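Local structure of 26S proteasome regulatory subunit RPN10 (Schizosaccharomyces pombe, 2X5N) at residues Ile21-Arg24 / Phe25-Gln28; Lys98-Glu101 / Asn102-Gln105; Ala158-Ser162 / Asp163-Leu167; Asp179-Asn182 / Gln183-Ile186. The protein protects ubiquitin chains from disassembly by deubiquitinating enzymes, and so promotes protein degradation by the 26S proteasome. One frame throughout, in Å; residues are numbered along the deposited sequence.

Contact 1 (Ile21-Arg24 / Phe25-Gln28); sequences IPTR and FEAQ
T23 OG1 accepts the backbone N-H of E26 at 3.0 Å and 162°, the side-chain bond that identifies T23 as the N-cap of helix 24-42. A chi1 of 63° sets OG1 between the residue's own N and carbonyl carbon, from where it faces the first turn. Two backbone bonds continue the pattern: A27 N to T23 O at 2.9 Å, and Q28 N to R24 O at 3.0 Å. In the von Willebrand factor type A fold this helix follows strand 3-9, and the loop between them ends at the cap. Without the hydroxyl, as with an alanine here, E26 N would probably lose its capping acceptor and the helix start be less well fixed. Van der Waals contacts lie beside the cap. P22, which follows a cis peptide bond, brings CG to 3.7 Å from E26 CB, the two side chains crossing at a slant, while E26 CB also lies 3.4 Å from T23 OG1. A27 CB points back at the preceding loop and lies 3.6 Å from I21 O. Charged and amide ends turn elsewhere: the extended R24 chain carries its guanidinium to salt bridges with D19 and E145, and Q28 OE1 accepts from the backbone N of D10.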
ATOM      1  N   ILE A  21      15.279  -0.670   9.671  1.00  7.56           N
ATOM      2  CA  ILE A  21      15.948  -1.938   9.873  1.00  9.52           C
ATOM      3  C   ILE A  21      15.210  -3.052   9.147  1.00  7.40           C
ATOM      4  O   ILE A  21      14.014  -3.192   9.305  1.00  7.73           O
ATOM      5  CB  ILE A  21      16.066  -2.258  11.384  1.00 15.59           C
ATOM      6  CG1 ILE A  21      17.087  -1.317  12.032  1.00 37.33           C
ATOM      7  CG2 ILE A  21      16.537  -3.686  11.597  1.00 13.23           C
ATOM      8  CD1 ILE A  21      17.165  -1.436  13.535  1.00 56.94           C
ATOM      9  N   PRO A  22      15.924  -3.845   8.335  1.00  6.07           N
ATOM     10  CA  PRO A  22      17.340  -3.716   7.959  1.00  6.45           C
ATOM     11  C   PRO A  22      17.561  -2.820   6.725  1.00  7.01           C
ATOM     12  O   PRO A  22      18.642  -2.243   6.563  1.00  8.11           O
ATOM     13  CB  PRO A  22      17.734  -5.161   7.655  1.00  8.84           C
ATOM     14  CG  PRO A  22      16.456  -5.756   7.092  1.00  9.29           C
ATOM     15  CD  PRO A  22      15.339  -5.113   7.859  1.00  7.11           C
ATOM     16  N   THR A  23      16.544  -2.722   5.867  1.00  5.90           N
ATOM     17  CA  THR A  23      16.472  -1.713   4.811  1.00  5.58           C
ATOM     18  C   THR A  23      15.025  -1.253   4.750  1.00  4.52           C
ATOM     19  O   THR A  23      14.134  -1.936   5.227  1.00  5.74           O
ATOM     20  CB  THR A  23      16.857  -2.258   3.423  1.00  6.77           C
ATOM     21  OG1 THR A  23      15.929  -3.272   3.033  1.00  8.04           O
ATOM     22  CG2 THR A  23      18.279  -2.803   3.437  1.00  9.36           C
ATOM     23  N   ARG A  24      14.769  -0.124   4.110  1.00  5.37           N
ATOM     24  CA  ARG A  24      13.409   0.299   3.847  1.00  4.98           C
ATOM     25  C   ARG A  24      12.630  -0.780   3.140  1.00  6.04           C
ATOM     26  O   ARG A  24      11.510  -1.085   3.511  1.00  5.72           O
ATOM     27  CB  ARG A  24      13.405   1.561   3.014  1.00  5.45           C
ATOM     28  CG  ARG A  24      13.872   2.787   3.738  1.00  5.90           C
ATOM     29  CD  ARG A  24      13.736   4.027   2.820  1.00  7.03           C
ATOM     30  NE  ARG A  24      14.360   5.198   3.424  1.00  5.15           N
ATOM     31  CZ  ARG A  24      14.357   6.411   2.898  1.00  5.38           C
ATOM     32  NH1 ARG A  24      13.721   6.663   1.764  1.00  7.07           N
ATOM     33  NH2 ARG A  24      14.984   7.385   3.531  1.00  6.22           N
ATOM     34  N   PHE A  25      13.213  -1.364   2.096  1.00  5.59           N
ATOM     35  CA  PHE A  25      12.495  -2.371   1.349  1.00  5.00           C
ATOM     36  C   PHE A  25      12.087  -3.553   2.217  1.00  6.71           C
ATOM     37  O   PHE A  25      10.933  -4.007   2.156  1.00  6.17           O
ATOM     38  CB  PHE A  25      13.306  -2.877   0.167  1.00  6.61           C
ATOM     39  CG  PHE A  25      12.531  -3.861  -0.631  1.00  6.91           C
ATOM     40  CD1 PHE A  25      11.562  -3.422  -1.535  1.00  7.48           C
ATOM     41  CD2 PHE A  25      12.632  -5.209  -0.384  1.00 10.37           C
ATOM     42  CE1 PHE A  25      10.764  -4.316  -2.214  1.00  7.35           C
ATOM     43  CE2 PHE A  25      11.838  -6.114  -1.083  1.00 14.19           C
ATOM     44  CZ  PHE A  25      10.909  -5.659  -1.993  1.00 11.89           C
ATOM     45  N   GLU A  26      13.027  -4.059   3.012  0.54  5.04           N
ATOM     46  CA  GLU A  26      12.784  -5.250   3.809  0.54  6.03           C
ATOM     47  C   GLU A  26      11.857  -4.984   4.986  0.54  5.84           C
ATOM     48  O   GLU A  26      11.094  -5.847   5.416  0.54  8.51           O
ATOM     49  CB  GLU A  26      14.108  -5.826   4.281  0.54  6.39           C
ATOM     50  CG  GLU A  26      14.872  -6.534   3.167  0.54 10.60           C
ATOM     51  CD  GLU A  26      14.141  -7.778   2.697  0.54 16.58           C
ATOM     52  OE1 GLU A  26      13.595  -8.493   3.566  0.54 19.50           O
ATOM     53  OE2 GLU A  26      14.100  -8.034   1.473  0.54 18.73           O
ATOM     54  N   ALA A  27      11.946  -3.776   5.505  1.00  5.15           N
ATOM     55  CA  ALA A  27      11.031  -3.276   6.521  1.00  5.70           C
ATOM     56  C   ALA A  27       9.586  -3.298   6.079  1.00  4.45           C
ATOM     57  O   ALA A  27       8.658  -3.680   6.778  1.00  5.39           O
ATOM     58  CB  ALA A  27      11.467  -1.978   7.119  1.00  5.66           C
ATOM     59  N   GLN A  28       9.435  -2.823   4.855  1.00  7.18           N
ATOM     60  CA  GLN A  28       8.157  -2.790   4.189  1.00  7.86           C
ATOM     61  C   GLN A  28       7.660  -4.219   3.998  1.00  6.74           C
ATOM     62  O   GLN A  28       6.486  -4.526   4.231  1.00  6.85           O
ATOM     63  CB  GLN A  28       8.320  -2.038   2.841  1.00  5.58           C
ATOM     64  CG  GLN A  28       7.332  -2.395   1.793  1.00  8.20           C
ATOM     65  CD  GLN A  28       7.703  -1.735   0.506  1.00  6.17           C
ATOM     66  OE1 GLN A  28       7.090  -0.765   0.099  1.00  6.13           O
ATOM     67  NE2 GLN A  28       8.757  -2.244  -0.135  1.00  6.10           N
TER

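Contact 2 (Lys98-Glu101 / Asn102-Gln105); sequences KHRE and NKIQ
K103 reaches back to the carbonyl of R100, while R100 reaches forward to that of Q105. K103 NZ donates to R100 O at 2.8 Å, and R100 NE donates to Q105 O at 2.9 Å, the latter bent to 135° with the oxygen 31° out of the guanidinium plane. R100 NH2 adds weak bonds to K103 O at 3.0 Å and to Q105 O. The aliphatic part of K103 lies over one face of the guanidinium, its CG 4.1 Å above the plane and over the centre. One bend explains the lysine bond: the chain runs extended to CE and then turns at chi4 (69°), which brings NZ to R100 O. In the next shell, a water accepts from K103 NZ at 2.9 Å and donates weakly to K98 O, while R100 NH1 donates to L97 O, so the guanidinium links helix 86-98 to the residues entering strand 106-113. The backbone around K103 is held by I104 N to N102 OD1, 3.1 Å long, the donor standing above the amide plane. The arrangement is a type I beta turn from N102 to Q105, closed by Q105 N to N102 O, with an Asx turn at its first residue.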
ATOM      1  N   LYS A  98     -11.040  -3.714 -10.461  1.00  8.84           N
ATOM      2  CA  LYS A  98     -12.225  -3.964 -11.292  1.00 10.03           C
ATOM      3  C   LYS A  98     -12.342  -5.409 -11.721  1.00 10.12           C
ATOM      4  O   LYS A  98     -13.420  -5.855 -12.116  1.00 12.70           O
ATOM      5  CB  LYS A  98     -12.178  -3.122 -12.574  1.00 12.16           C
ATOM      6  CG  LYS A  98     -12.296  -1.653 -12.326  1.00 12.56           C
ATOM      7  CD  LYS A  98     -12.496  -0.838 -13.597  1.00 11.27           C
ATOM      8  CE  LYS A  98     -12.390   0.623 -13.239  1.00 10.04           C
ATOM      9  NZ  LYS A  98     -12.824   1.507 -14.341  1.00  7.79           N
ATOM     10  N   HIS A  99     -11.237  -6.134 -11.699  1.00 10.86           N
ATOM     11  CA  HIS A  99     -11.244  -7.522 -12.110  1.00 12.78           C
ATOM     12  C   HIS A  99     -11.544  -8.441 -10.933  1.00 10.17           C
ATOM     13  O   HIS A  99     -11.533  -9.655 -11.090  1.00 13.74           O
ATOM     14  CB  HIS A  99      -9.902  -7.931 -12.748  1.00 14.29           C
ATOM     15  CG  HIS A  99      -9.582  -7.204 -14.024  1.00 19.29           C
ATOM     16  ND1 HIS A  99      -8.322  -6.715 -14.305  0.59 24.48           N
ATOM     17  CD2 HIS A  99     -10.353  -6.886 -15.093  0.72 26.92           C
ATOM     18  CE1 HIS A  99      -8.332  -6.126 -15.488  0.90 27.59           C
ATOM     19  NE2 HIS A  99      -9.552  -6.216 -15.988  1.00 25.47           N
ATOM     20  N   ARG A 100     -11.801  -7.896  -9.740  1.00  8.31           N
ATOM     21  CA  ARG A 100     -12.115  -8.762  -8.606  1.00  6.97           C
ATOM     22  C   ARG A 100     -13.320  -9.617  -8.948  1.00  7.11           C
ATOM     23  O   ARG A 100     -14.304  -9.132  -9.507  1.00  7.30           O
ATOM     24  CB  ARG A 100     -12.349  -7.938  -7.334  1.00  6.20           C
ATOM     25  CG  ARG A 100     -13.672  -7.194  -7.253  1.00  5.47           C
ATOM     26  CD  ARG A 100     -13.604  -6.128  -6.151  1.00  6.53           C
ATOM     27  NE  ARG A 100     -14.882  -5.442  -5.981  1.00  6.48           N
ATOM     28  CZ  ARG A 100     -15.361  -4.536  -6.819  1.00  7.25           C
ATOM     29  NH1 ARG A 100     -14.642  -4.153  -7.866  1.00  7.55           N
ATOM     30  NH2 ARG A 100     -16.552  -3.998  -6.600  1.00  8.31           N
ATOM     31  N   GLU A 101     -13.253 -10.898  -8.629  0.52  6.43           N
ATOM     32  CA  GLU A 101     -14.339 -11.784  -8.982  0.52  6.35           C
ATOM     33  C   GLU A 101     -15.573 -11.467  -8.146  0.52  5.37           C
ATOM     34  O   GLU A 101     -16.668 -11.330  -8.689  0.52  6.95           O
ATOM     35  CB  GLU A 101     -13.919 -13.238  -8.797  0.52  8.70           C
ATOM     36  CG  GLU A 101     -15.056 -14.229  -8.871  0.52 18.00           C
ATOM     37  CD  GLU A 101     -15.825 -14.156 -10.166  0.52 22.96           C
ATOM     38  OE1 GLU A 101     -17.076 -14.233 -10.113  0.52 23.12           O
ATOM     39  OE2 GLU A 101     -15.183 -14.028 -11.233  0.52 25.18           O
ATOM     40  N   ASN A 102     -15.388 -11.323  -6.833  1.00  6.87           N
ATOM     41  CA  ASN A 102     -16.501 -11.041  -5.928  1.00  7.06           C
ATOM     42  C   ASN A 102     -16.704  -9.538  -5.822  1.00  5.82           C
ATOM     43  O   ASN A 102     -16.004  -8.851  -5.061  1.00  6.45           O
ATOM     44  CB  ASN A 102     -16.223 -11.665  -4.556  1.00  7.49           C
ATOM     45  CG  ASN A 102     -17.318 -11.385  -3.552  1.00  8.27           C
ATOM     46  OD1 ASN A 102     -18.326 -10.754  -3.874  1.00  7.90           O
ATOM     47  ND2 ASN A 102     -17.119 -11.827  -2.314  1.00 10.63           N
ATOM     48  N   LYS A 103     -17.642  -9.021  -6.605  1.00  5.36           N
ATOM     49  CA  LYS A 103     -17.805  -7.585  -6.690  1.00  6.41           C
ATOM     50  C   LYS A 103     -18.572  -6.976  -5.528  1.00  5.96           C
ATOM     51  O   LYS A 103     -18.689  -5.759  -5.431  1.00  6.56           O
ATOM     52  CB  LYS A 103     -18.360  -7.212  -8.057  1.00  8.62           C
ATOM     53  CG  LYS A 103     -17.253  -7.434  -9.104  1.00 14.31           C
ATOM     54  CD  LYS A 103     -17.651  -7.139 -10.515  1.00 16.89           C
ATOM     55  CE  LYS A 103     -16.458  -7.334 -11.463  1.00 13.33           C
ATOM     56  NZ  LYS A 103     -16.144  -8.748 -11.536  1.00 15.91           N
ATOM     57  N   ILE A 104     -19.059  -7.809  -4.610  1.00  5.30           N
ATOM     58  CA  ILE A 104     -19.606  -7.281  -3.361  1.00  5.88           C
ATOM     59  C   ILE A 104     -18.489  -6.679  -2.516  1.00  4.95           C
ATOM     60  O   ILE A 104     -18.730  -5.776  -1.725  1.00  6.69           O
ATOM     61  CB  ILE A 104     -20.377  -8.328  -2.514  1.00  5.12           C
ATOM     62  CG1 ILE A 104     -21.389  -9.097  -3.371  1.00  6.16           C
ATOM     63  CG2 ILE A 104     -21.085  -7.627  -1.351  1.00  6.64           C
ATOM     64  CD1 ILE A 104     -22.240 -10.079  -2.599  1.00  8.76           C
ATOM     65  N   GLN A 105     -17.269  -7.167  -2.691  1.00  5.43           N
ATOM     66  CA  GLN A 105     -16.148  -6.577  -1.968  1.00  5.31           C
ATOM     67  C   GLN A 105     -15.995  -5.088  -2.253  1.00  5.04           C
ATOM     68  O   GLN A 105     -15.968  -4.666  -3.397  1.00  5.35           O
ATOM     69  CB  GLN A 105     -14.852  -7.278  -2.383  1.00  4.72           C
ATOM     70  CG  GLN A 105     -14.626  -8.675  -1.833  1.00  6.72           C
ATOM     71  CD  GLN A 105     -13.395  -9.275  -2.434  1.00  6.26           C
ATOM     72  OE1 GLN A 105     -13.273  -9.388  -3.656  1.00  9.13           O
ATOM     73  NE2 GLN A 105     -12.413  -9.517  -1.601  1.00  9.30           N
TER
HETATM   74  O   HOH W   1     -14.573  -8.549 -13.988  1.00 27.37           O

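Contact 3 (Ala158-Ser162 / Asp163-Leu167); sequences AANSS and DSCHL
The amide of N160 stands against the backbone of S164 and C165, with OD1 turned to their two N-H groups and ND2 directed to a bridging water. OD1 accepts from C165 N at 2.9 Å and 151°, the donor 45° above the amide plane, and more weakly from S164 N at 3.0 Å. With CG swung away from its own nitrogen, a chi1 of -152° carries the amide across the loop to S164 and C165. ND2 donates to the water at 3.3 Å, and that water in turn donates to C165 O, so both ends of the amide are tied to the same residue. Replacing N160 by an alanine would take away this bridge and would probably leave C165 N without its acceptor and the loop freer to shift. The S164 hydroxyl closes the turn itself: OG donates to S161 O at 2.8 Å. C165 comes in from the buried side, its SG 4.1 Å from A159 CB and its CB 3.5 Å from N160 OD1. S162 and D163 at the apex both have positive phi, which lets the chain reverse. The loop thus joins helix 151-159 to edge strand 166-170, with A159 and C165 packed on I138 of strand 136-143 and A159 also on A128 of helix 121-133.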
ATOM      1  N   ALA A 158      -8.450  14.527   0.701  1.00  9.99           N
ATOM      2  CA  ALA A 158      -9.286  14.633  -0.498  1.00 10.83           C
ATOM      3  C   ALA A 158      -9.936  13.306  -0.892  1.00 10.25           C
ATOM      4  O   ALA A 158     -11.003  13.290  -1.512  1.00 12.09           O
ATOM      5  CB  ALA A 158      -8.477  15.173  -1.664  1.00 13.09           C
ATOM      6  N   ALA A 159      -9.287  12.196  -0.555  1.00  8.74           N
ATOM      7  CA  ALA A 159      -9.789  10.863  -0.897  1.00  9.32           C
ATOM      8  C   ALA A 159     -10.812  10.394   0.131  1.00  7.96           C
ATOM      9  O   ALA A 159     -11.641   9.518  -0.161  1.00  8.21           O
ATOM     10  CB  ALA A 159      -8.633   9.862  -0.958  1.00 11.22           C
ATOM     11  N   ASN A 160     -10.732  10.937   1.340  1.00  8.08           N
ATOM     12  CA  ASN A 160     -11.401  10.304   2.480  1.00  8.24           C
ATOM     13  C   ASN A 160     -12.917  10.366   2.398  1.00 10.21           C
ATOM     14  O   ASN A 160     -13.495  11.344   1.948  1.00 12.66           O
ATOM     15  CB  ASN A 160     -10.902  10.952   3.773  1.00  8.39           C
ATOM     16  CG  ASN A 160     -10.955  10.038   4.968  1.00  8.38           C
ATOM     17  OD1 ASN A 160     -11.349   8.894   4.888  1.00  8.31           O
ATOM     18  ND2 ASN A 160     -10.525  10.554   6.101  1.00 12.63           N
ATOM     19  N   SER A 161     -13.551   9.289   2.824  1.00  9.87           N
ATOM     20  CA  SER A 161     -14.990   9.220   2.909  1.00 13.30           C
ATOM     21  C   SER A 161     -15.318   8.329   4.095  1.00 11.21           C
ATOM     22  O   SER A 161     -14.850   7.211   4.167  1.00 13.76           O
ATOM     23  CB  SER A 161     -15.569   8.622   1.639  1.00 17.85           C
ATOM     24  OG  SER A 161     -16.980   8.772   1.636  1.00 21.06           O
ATOM     25  N   SER A 162     -16.121   8.834   5.022  1.00 14.43           N
ATOM     26  CA  SER A 162     -16.531   8.052   6.184  1.00 16.30           C
ATOM     27  C   SER A 162     -15.325   7.499   6.967  1.00 12.79           C
ATOM     28  O   SER A 162     -15.382   6.387   7.475  1.00 13.92           O
ATOM     29  CB  SER A 162     -17.427   6.893   5.744  1.00 24.21           C
ATOM     30  OG  SER A 162     -18.572   7.361   5.045  1.00 29.74           O
ATOM     31  N   ASP A 163     -14.252   8.287   7.063  1.00 11.43           N
ATOM     32  CA  ASP A 163     -13.052   7.937   7.827  1.00 10.47           C
ATOM     33  C   ASP A 163     -12.440   6.609   7.377  1.00  9.03           C
ATOM     34  O   ASP A 163     -11.959   5.811   8.179  1.00 12.18           O
ATOM     35  CB  ASP A 163     -13.360   7.896   9.325  1.00 14.15           C
ATOM     36  CG  ASP A 163     -13.855   9.233   9.850  1.00 17.63           C
ATOM     37  OD1 ASP A 163     -13.161  10.255   9.633  1.00 20.02           O
ATOM     38  OD2 ASP A 163     -14.945   9.268  10.467  1.00 21.69           O
ATOM     39  N   SER A 164     -12.428   6.400   6.071  1.00  8.11           N
ATOM     40  CA  SER A 164     -11.980   5.140   5.515  1.00  8.70           C
ATOM     41  C   SER A 164     -10.524   5.142   5.113  1.00  5.99           C
ATOM     42  O   SER A 164      -9.980   4.081   4.860  1.00  7.87           O
ATOM     43  CB  SER A 164     -12.842   4.817   4.297  1.00 12.81           C
ATOM     44  OG  SER A 164     -12.654   5.798   3.287  1.00 13.16           O
ATOM     45  N   CYS A 165      -9.938   6.327   4.996  1.00  5.74           N
ATOM     46  CA  CYS A 165      -8.599   6.488   4.456  1.00  4.95           C
ATOM     47  C   CYS A 165      -7.635   6.985   5.526  1.00  6.25           C
ATOM     48  O   CYS A 165      -8.019   7.775   6.382  1.00  7.17           O
ATOM     49  CB  CYS A 165      -8.609   7.504   3.312  1.00  5.82           C
ATOM     50  SG  CYS A 165      -9.643   7.029   1.885  1.00  6.25           S
ATOM     51  N   HIS A 166      -6.373   6.566   5.451  1.00  5.26           N
ATOM     52  CA  HIS A 166      -5.387   6.868   6.490  1.00  6.43           C
ATOM     53  C   HIS A 166      -4.025   7.166   5.913  1.00  5.69           C
ATOM     54  O   HIS A 166      -3.603   6.533   4.954  1.00  7.56           O
ATOM     55  CB  HIS A 166      -5.235   5.697   7.483  1.00  6.39           C
ATOM     56  CG  HIS A 166      -6.538   5.246   8.037  1.00  7.64           C
ATOM     57  ND1 HIS A 166      -7.369   4.373   7.373  1.00  9.54           N
ATOM     58  CD2 HIS A 166      -7.181   5.591   9.173  1.00 11.18           C
ATOM     59  CE1 HIS A 166      -8.470   4.195   8.081  1.00 11.84           C
ATOM     60  NE2 HIS A 166      -8.378   4.918   9.183  1.00 13.72           N
ATOM     61  N   LEU A 167      -3.359   8.127   6.529  1.00  6.06           N
ATOM     62  CA  LEU A 167      -1.950   8.384   6.293  1.00  5.12           C
ATOM     63  C   LEU A 167      -1.198   8.014   7.561  1.00  4.59           C
ATOM     64  O   LEU A 167      -1.449   8.585   8.635  1.00  5.34           O
ATOM     65  CB  LEU A 167      -1.724   9.849   5.954  1.00  6.86           C
ATOM     66  CG  LEU A 167      -0.259  10.238   5.776  1.00  7.87           C
ATOM     67  CD1 LEU A 167       0.409   9.482   4.655  1.00  8.62           C
ATOM     68  CD2 LEU A 167      -0.173  11.732   5.534  1.00 10.13           C
TER
HETATM   69  O   HOH W   2      -9.844   8.350   8.431  1.00 13.21           O

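Contact 4 (Asp179-Asn182 / Gln183-Ile186); sequences DLVN and QSPI
Q183 folds back over the last turn of helix 177-182, and its side chain can be traced atom by atom along the carbonyls of D179 and L180. CB sits 3.4 Å from L180 O. CG, placed beside the backbone nitrogen by a chi1 of -67°, comes to 3.1 Å from D179 O, and CD lies close to the same oxygen. At the tip the amide divides: OE1 meets the methyl L180 CD2 at 3.9 Å, and NE2 lies by D179, at a similar distance from its CB. NE2 is also near D179 O, but the angle is too poor for a hydrogen bond. The backbone N of Q183 makes two weak bonds, to D179 O and L180 O, as the helical pattern gives out. S184 takes a firmer hold. Its OG donates to V181 O at 2.7 Å, in the carbonyl plane and on a lone pair, while S184 N reaches the same oxygen at 3.0 Å from well above that plane. I186 N then donates to S184 OG, forming an ST turn, and I186 CG1 packs on V181 CG1, both side chains also touching I141 of strand 136-143. The S184 hydroxyl therefore serves as donor and acceptor at once, so the helix end and the turn after it share one polar atom, and V181 O is satisfied by two donors from different directions.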
ATOM      1  N   ASP A 179       6.013  -3.362  13.379  1.00  6.76           N
ATOM      2  CA  ASP A 179       5.450  -3.171  14.711  1.00  7.90           C
ATOM      3  C   ASP A 179       4.789  -1.807  14.811  1.00  6.38           C
ATOM      4  O   ASP A 179       3.694  -1.681  15.340  1.00  8.42           O
ATOM      5  CB  ASP A 179       6.530  -3.312  15.786  1.00  9.32           C
ATOM      6  CG  ASP A 179       7.064  -4.735  15.893  0.70 14.23           C
ATOM      7  OD1 ASP A 179       6.287  -5.677  15.656  0.72 15.63           O
ATOM      8  OD2 ASP A 179       8.254  -4.910  16.198  0.80 18.07           O
ATOM      9  N   LEU A 180       5.469  -0.778  14.333  1.00  6.37           N
ATOM     10  CA  LEU A 180       4.926   0.578  14.389  1.00  7.42           C
ATOM     11  C   LEU A 180       3.637   0.719  13.581  1.00  5.56           C
ATOM     12  O   LEU A 180       2.673   1.310  14.048  1.00  7.27           O
ATOM     13  CB  LEU A 180       5.987   1.570  13.928  1.00  8.76           C
ATOM     14  CG  LEU A 180       7.166   1.662  14.900  1.00  9.37           C
ATOM     15  CD1 LEU A 180       8.344   2.358  14.238  1.00 11.71           C
ATOM     16  CD2 LEU A 180       6.750   2.404  16.174  1.00 14.76           C
ATOM     17  N   VAL A 181       3.600   0.162  12.379  1.00  6.68           N
ATOM     18  CA  VAL A 181       2.373   0.196  11.591  1.00  6.31           C
ATOM     19  C   VAL A 181       1.280  -0.676  12.237  1.00  6.49           C
ATOM     20  O   VAL A 181       0.089  -0.360  12.177  1.00  7.03           O
ATOM     21  CB  VAL A 181       2.621  -0.197  10.124  1.00  5.30           C
ATOM     22  CG1 VAL A 181       1.329  -0.140   9.345  1.00  7.59           C
ATOM     23  CG2 VAL A 181       3.663   0.733   9.484  1.00  6.44           C
ATOM     24  N   ASN A 182       1.669  -1.780  12.844  1.00  6.81           N
ATOM     25  CA  ASN A 182       0.694  -2.608  13.537  1.00  7.63           C
ATOM     26  C   ASN A 182       0.041  -1.824  14.683  1.00  8.16           C
ATOM     27  O   ASN A 182      -1.107  -2.096  15.027  1.00 10.72           O
ATOM     28  CB  ASN A 182       1.331  -3.901  14.052  1.00  8.90           C
ATOM     29  CG  ASN A 182       0.303  -4.924  14.500  1.00 11.54           C
ATOM     30  OD1 ASN A 182      -0.697  -5.131  13.851  1.00 12.20           O
ATOM     31  ND2 ASN A 182       0.569  -5.581  15.618  1.00 17.42           N
ATOM     32  N   GLN A 183       0.755  -0.832  15.226  1.00  8.44           N
ATOM     33  CA  GLN A 183       0.290   0.004  16.331  1.00 11.23           C
ATOM     34  C   GLN A 183      -0.480   1.234  15.849  1.00  9.35           C
ATOM     35  O   GLN A 183      -0.899   2.088  16.652  1.00 10.45           O
ATOM     36  CB  GLN A 183       1.508   0.480  17.153  1.00 15.86           C
ATOM     37  CG  GLN A 183       2.245  -0.646  17.912  1.00 19.35           C
ATOM     38  CD  GLN A 183       3.692  -0.296  18.301  1.00 27.53           C
ATOM     39  OE1 GLN A 183       4.048   0.872  18.484  1.00 27.26           O
ATOM     40  NE2 GLN A 183       4.526  -1.323  18.437  1.00 38.11           N
ATOM     41  N   SER A 184      -0.640   1.343  14.537  1.00  7.18           N
ATOM     42  CA  SER A 184      -1.343   2.467  13.913  1.00  6.07           C
ATOM     43  C   SER A 184      -2.797   2.120  13.669  1.00  6.66           C
ATOM     44  O   SER A 184      -3.204   0.979  13.866  1.00  7.49           O
ATOM     45  CB  SER A 184      -0.688   2.834  12.577  1.00  6.87           C
ATOM     46  OG  SER A 184      -1.091   1.973  11.510  1.00  5.65           O
ATOM     47  N   PRO A 185      -3.581   3.087  13.163  1.00  5.77           N
ATOM     48  CA  PRO A 185      -4.965   2.783  12.806  1.00  7.09           C
ATOM     49  C   PRO A 185      -5.246   1.647  11.851  1.00  7.35           C
ATOM     50  O   PRO A 185      -6.336   1.095  11.808  1.00  8.64           O
ATOM     51  CB  PRO A 185      -5.592   4.142  12.428  1.00  8.32           C
ATOM     52  CG  PRO A 185      -4.703   5.153  13.049  1.00  9.08           C
ATOM     53  CD  PRO A 185      -3.301   4.527  13.028  1.00  6.25           C
ATOM     54  N   ILE A 186      -4.247   1.364  11.020  1.00  6.66           N
ATOM     55  CA  ILE A 186      -4.403   0.308  10.032  1.00  6.33           C
ATOM     56  C   ILE A 186      -3.821  -1.023  10.473  1.00  7.20           C
ATOM     57  O   ILE A 186      -3.802  -1.969   9.712  1.00  8.34           O
ATOM     58  CB  ILE A 186      -3.858   0.724   8.639  1.00  6.74           C
ATOM     59  CG1 ILE A 186      -2.332   0.808   8.612  1.00  6.81           C
ATOM     60  CG2 ILE A 186      -4.471   2.057   8.224  1.00  9.41           C
ATOM     61  CD1 ILE A 186      -1.747   1.132   7.235  1.00  8.61           C
TER

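How the contacts relate
From the N terminus, contact 1 closes the loop after strand 3-9 by starting helix 24-42. Contact 2 shapes the turn between helix 86-98 and strand 106-113, contact 3 the turn between helix 151-159 and edge strand 166-170, and contact 4 ends helix 177-182. They lie in series; none nests or crosses. Contacts 1 and 2 are on opposite sides of the chain's centre, their centres 32 Å apart. Contacts 3 and 4 alone touch, through H166 CB and I186 CG2 at 3.8 Å, with H166 also packed on P185. Contact 4 also meets the helix begun at contact 1, V181 packing on T31 and M34, while L180 and S184 touch strand 166-170.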